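PTS-dependent dihydroxyacetone kinase, ADP-binding subunit DhaL (Lactococcus lactis subsp. lactis, PDB 3CR3) binds ADP, takes a phosphoryl group from DhaM to form ATP, and passes it to dihydroxyacetone held by DhaK. Local coordinates at residues R43-T48 against M69-K74. Sequence-based numbering, arbitrary orientation.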
ATOM      1  N   ARG A  43       2.913  27.039 -10.872  1.00 19.80           N
ATOM      2  CA  ARG A  43       1.447  26.972 -10.851  1.00 21.08           C
ATOM      3  C   ARG A  43       0.883  27.772  -9.673  1.00 20.09           C
ATOM      4  O   ARG A  43       0.063  28.678  -9.850  1.00 19.87           O
ATOM      5  CB  ARG A  43       1.028  25.508 -10.742  1.00 20.93           C
ATOM      6  CG  ARG A  43      -0.464  25.223 -10.682  1.00 23.48           C
ATOM      7  CD  ARG A  43      -0.727  23.724 -10.897  1.00 24.15           C
ATOM      8  NE  ARG A  43      -0.060  23.214 -12.102  1.00 31.63           N
ATOM      9  CZ  ARG A  43       0.924  22.308 -12.119  1.00 33.19           C
ATOM     10  NH1 ARG A  43       1.373  21.768 -10.995  1.00 32.92           N
ATOM     11  NH2 ARG A  43       1.455  21.933 -13.284  1.00 34.44           N
ATOM     12  N   GLY A  44       1.350  27.446  -8.474  1.00 19.09           N
ATOM     13  CA  GLY A  44       0.839  28.064  -7.267  1.00 18.31           C
ATOM     14  C   GLY A  44       1.020  29.568  -7.236  1.00 17.83           C
ATOM     15  O   GLY A  44       0.124  30.292  -6.799  1.00 16.82           O
HETATM   16  N   MSE A  45       2.183  30.033  -7.691  1.00 17.86           N
HETATM   17  CA  MSE A  45       2.485  31.453  -7.667  1.00 18.44           C
HETATM   18  C   MSE A  45       1.853  32.216  -8.840  1.00 18.81           C
HETATM   19  O   MSE A  45       1.481  33.382  -8.687  1.00 18.47           O
HETATM   20  CB  MSE A  45       3.991  31.714  -7.544  1.00 19.19           C
HETATM   21  CG  MSE A  45       4.543  31.491  -6.121  1.00 18.28           C
HETATM   22 SE   MSE A  45       3.582  32.525  -4.738  1.00 23.65          SE
HETATM   23  CE  MSE A  45       3.858  34.308  -5.413  1.00 17.76           C
ATOM     24  N   SER A  46       1.711  31.563  -9.990  1.00 19.02           N
ATOM     25  CA  SER A  46       0.966  32.176 -11.103  1.00 19.66           C
ATOM     26  C   SER A  46      -0.477  32.396 -10.673  1.00 19.54           C
ATOM     27  O   SER A  46      -0.979  33.503 -10.755  1.00 19.64           O
ATOM     28  CB  SER A  46       1.035  31.331 -12.372  1.00 19.65           C
ATOM     29  OG  SER A  46       0.836  29.969 -12.067  1.00 21.96           O
ATOM     30  N   GLU A  47      -1.110  31.343 -10.170  1.00 20.13           N
ATOM     31  CA  GLU A  47      -2.442  31.427  -9.586  1.00 20.84           C
ATOM     32  C   GLU A  47      -2.562  32.446  -8.454  1.00 21.61           C
ATOM     33  O   GLU A  47      -3.540  33.188  -8.412  1.00 22.34           O
ATOM     34  CB  GLU A  47      -2.911  30.046  -9.137  1.00 20.62           C
ATOM     35  CG  GLU A  47      -3.208  29.120 -10.307  1.00 21.09           C
ATOM     36  CD  GLU A  47      -4.298  29.674 -11.224  1.00 21.75           C
ATOM     37  OE1 GLU A  47      -5.401  29.982 -10.718  1.00 22.01           O
ATOM     38  OE2 GLU A  47      -4.047  29.800 -12.440  1.00 22.16           O
ATOM     39  N   THR A  48      -1.568  32.498  -7.559  1.00 22.23           N
ATOM     40  CA  THR A  48      -1.530  33.502  -6.493  1.00 22.78           C
ATOM     41  C   THR A  48      -1.580  34.929  -7.054  1.00 23.54           C
ATOM     42  O   THR A  48      -2.409  35.731  -6.637  1.00 22.95           O
ATOM     43  CB  THR A  48      -0.296  33.321  -5.567  1.00 22.67           C
ATOM     44  OG1 THR A  48      -0.430  32.100  -4.839  1.00 22.13           O
ATOM     45  CG2 THR A  48      -0.181  34.472  -4.570  1.00 23.07           C
HETATM   46  N   MSE A  69      -4.434  30.314   0.922  1.00 24.38           N
HETATM   47  CA  MSE A  69      -5.509  29.519   0.319  1.00 25.99           C
HETATM   48  C   MSE A  69      -5.240  29.135  -1.134  1.00 24.96           C
HETATM   49  O   MSE A  69      -5.566  28.025  -1.544  1.00 24.53           O
HETATM   50  CB  MSE A  69      -6.870  30.227   0.436  1.00 27.14           C
HETATM   51  CG  MSE A  69      -7.265  30.601   1.863  1.00 34.02           C
HETATM   52 SE   MSE A  69      -7.237  29.095   3.131  1.00 51.81          SE
HETATM   53  CE  MSE A  69      -5.448  29.191   3.889  1.00 45.60           C
ATOM     54  N   THR A  70      -4.645  30.048  -1.898  1.00 24.59           N
ATOM     55  CA  THR A  70      -4.285  29.775  -3.290  1.00 24.71           C
ATOM     56  C   THR A  70      -3.230  28.657  -3.394  1.00 24.98           C
ATOM     57  O   THR A  70      -3.394  27.712  -4.162  1.00 24.19           O
ATOM     58  CB  THR A  70      -3.793  31.047  -4.024  1.00 24.38           C
ATOM     59  OG1 THR A  70      -4.682  32.139  -3.755  1.00 24.21           O
ATOM     60  CG2 THR A  70      -3.731  30.815  -5.513  1.00 24.49           C
ATOM     61  N   LEU A  71      -2.158  28.769  -2.608  1.00 25.73           N
ATOM     62  CA  LEU A  71      -1.103  27.751  -2.590  1.00 26.57           C
ATOM     63  C   LEU A  71      -1.636  26.403  -2.091  1.00 27.98           C
ATOM     64  O   LEU A  71      -1.281  25.353  -2.633  1.00 28.03           O
ATOM     65  CB  LEU A  71       0.123  28.218  -1.773  1.00 25.91           C
ATOM     66  CG  LEU A  71       0.894  29.462  -2.252  1.00 24.36           C
ATOM     67  CD1 LEU A  71       2.100  29.765  -1.345  1.00 23.69           C
ATOM     68  CD2 LEU A  71       1.342  29.377  -3.706  1.00 23.75           C
HETATM   69  N   MSE A  72      -2.514  26.436  -1.087  1.00 29.78           N
HETATM   70  CA  MSE A  72      -3.119  25.217  -0.543  1.00 32.37           C
HETATM   71  C   MSE A  72      -3.983  24.475  -1.561  1.00 30.81           C
HETATM   72  O   MSE A  72      -4.015  23.251  -1.570  1.00 31.14           O
HETATM   73  CB  MSE A  72      -3.932  25.509   0.721  1.00 31.97           C
HETATM   74  CG  MSE A  72      -3.083  25.707   1.971  1.00 34.29           C
HETATM   75 SE   MSE A  72      -4.099  25.367   3.586  1.00 40.97          SE
HETATM   76  CE  MSE A  72      -3.035  26.346   4.891  1.00 35.05           C
ATOM     77  N   SER A  73      -4.680  25.219  -2.413  1.00 30.14           N
ATOM     78  CA  SER A  73      -5.494  24.619  -3.467  1.00 29.48           C
ATOM     79  C   SER A  73      -4.690  24.173  -4.692  1.00 28.79           C
ATOM     80  O   SER A  73      -4.904  23.069  -5.206  1.00 29.09           O
ATOM     81  CB  SER A  73      -6.598  25.587  -3.902  1.00 29.58           C
ATOM     82  OG  SER A  73      -7.511  25.814  -2.838  1.00 30.70           O
ATOM     83  N   LYS A  74      -3.771  25.024  -5.150  1.00 27.50           N
ATOM     84  CA  LYS A  74      -3.157  24.876  -6.481  1.00 26.71           C
ATOM     85  C   LYS A  74      -1.797  24.128  -6.539  1.00 26.12           C
ATOM     86  O   LYS A  74      -1.328  23.779  -7.627  1.00 25.50           O
ATOM     87  CB  LYS A  74      -3.058  26.249  -7.166  1.00 26.70           C
ATOM     88  CG  LYS A  74      -4.408  26.984  -7.309  1.00 27.21           C
ATOM     89  CD  LYS A  74      -5.269  26.390  -8.429  1.00 27.42           C
ATOM     90  CE  LYS A  74      -6.622  27.088  -8.556  1.00 27.64           C
ATOM     91  NZ  LYS A  74      -7.601  26.639  -7.503  1.00 27.42           N
TER
HETATM   92  O   HOH W   1       0.434  20.852  -8.313  1.00 30.34           O
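Leu71 and Thr70 press against Gly44 and Thr48 where segments 43-48 and 69-74 pack, their axes 8.6 Å apart at closest approach. With no side chain at Gly44, Leu71 CD2 reaches to 3.4 Å from Gly44 O; a modelled beta carbon there would lie only 3.0 Å from that methyl. Thr48 OG1, beside its own backbone N (chi1 -67°), donates to Gly44 O at 2.7 Å, 32° out of the carbonyl plane, while Thr48 N bonds to the same oxygen from the opposite face. The hydroxyl, its hydrogen bond made within its own helix, also touches Leu71 CD2 and Thr70 CG2. For Thr48, a valine in its place would probably cost Gly44 O its hydroxyl donor. Helices 37-54 and 60-74 follow each other in the all-helical DhaL fold; the axes of segments 43-48 and 69-74 cross obliquely at 137°; helix 4-20 packs on Met45, helix 79-94 on Leu71. Toward solvent the fit is looser: the methylenes of Glu47 and Lys74 cross, CG to CG 3.9 Å, yet Glu47 OE1 and Lys74 NZ stay 5.1 Å apart. At the C-terminal end of helix 60-74, Arg43 CD lies 3.3 Å from Lys74 O, and a water accepting from Arg43 NH1 bonds weakly to that carbonyl.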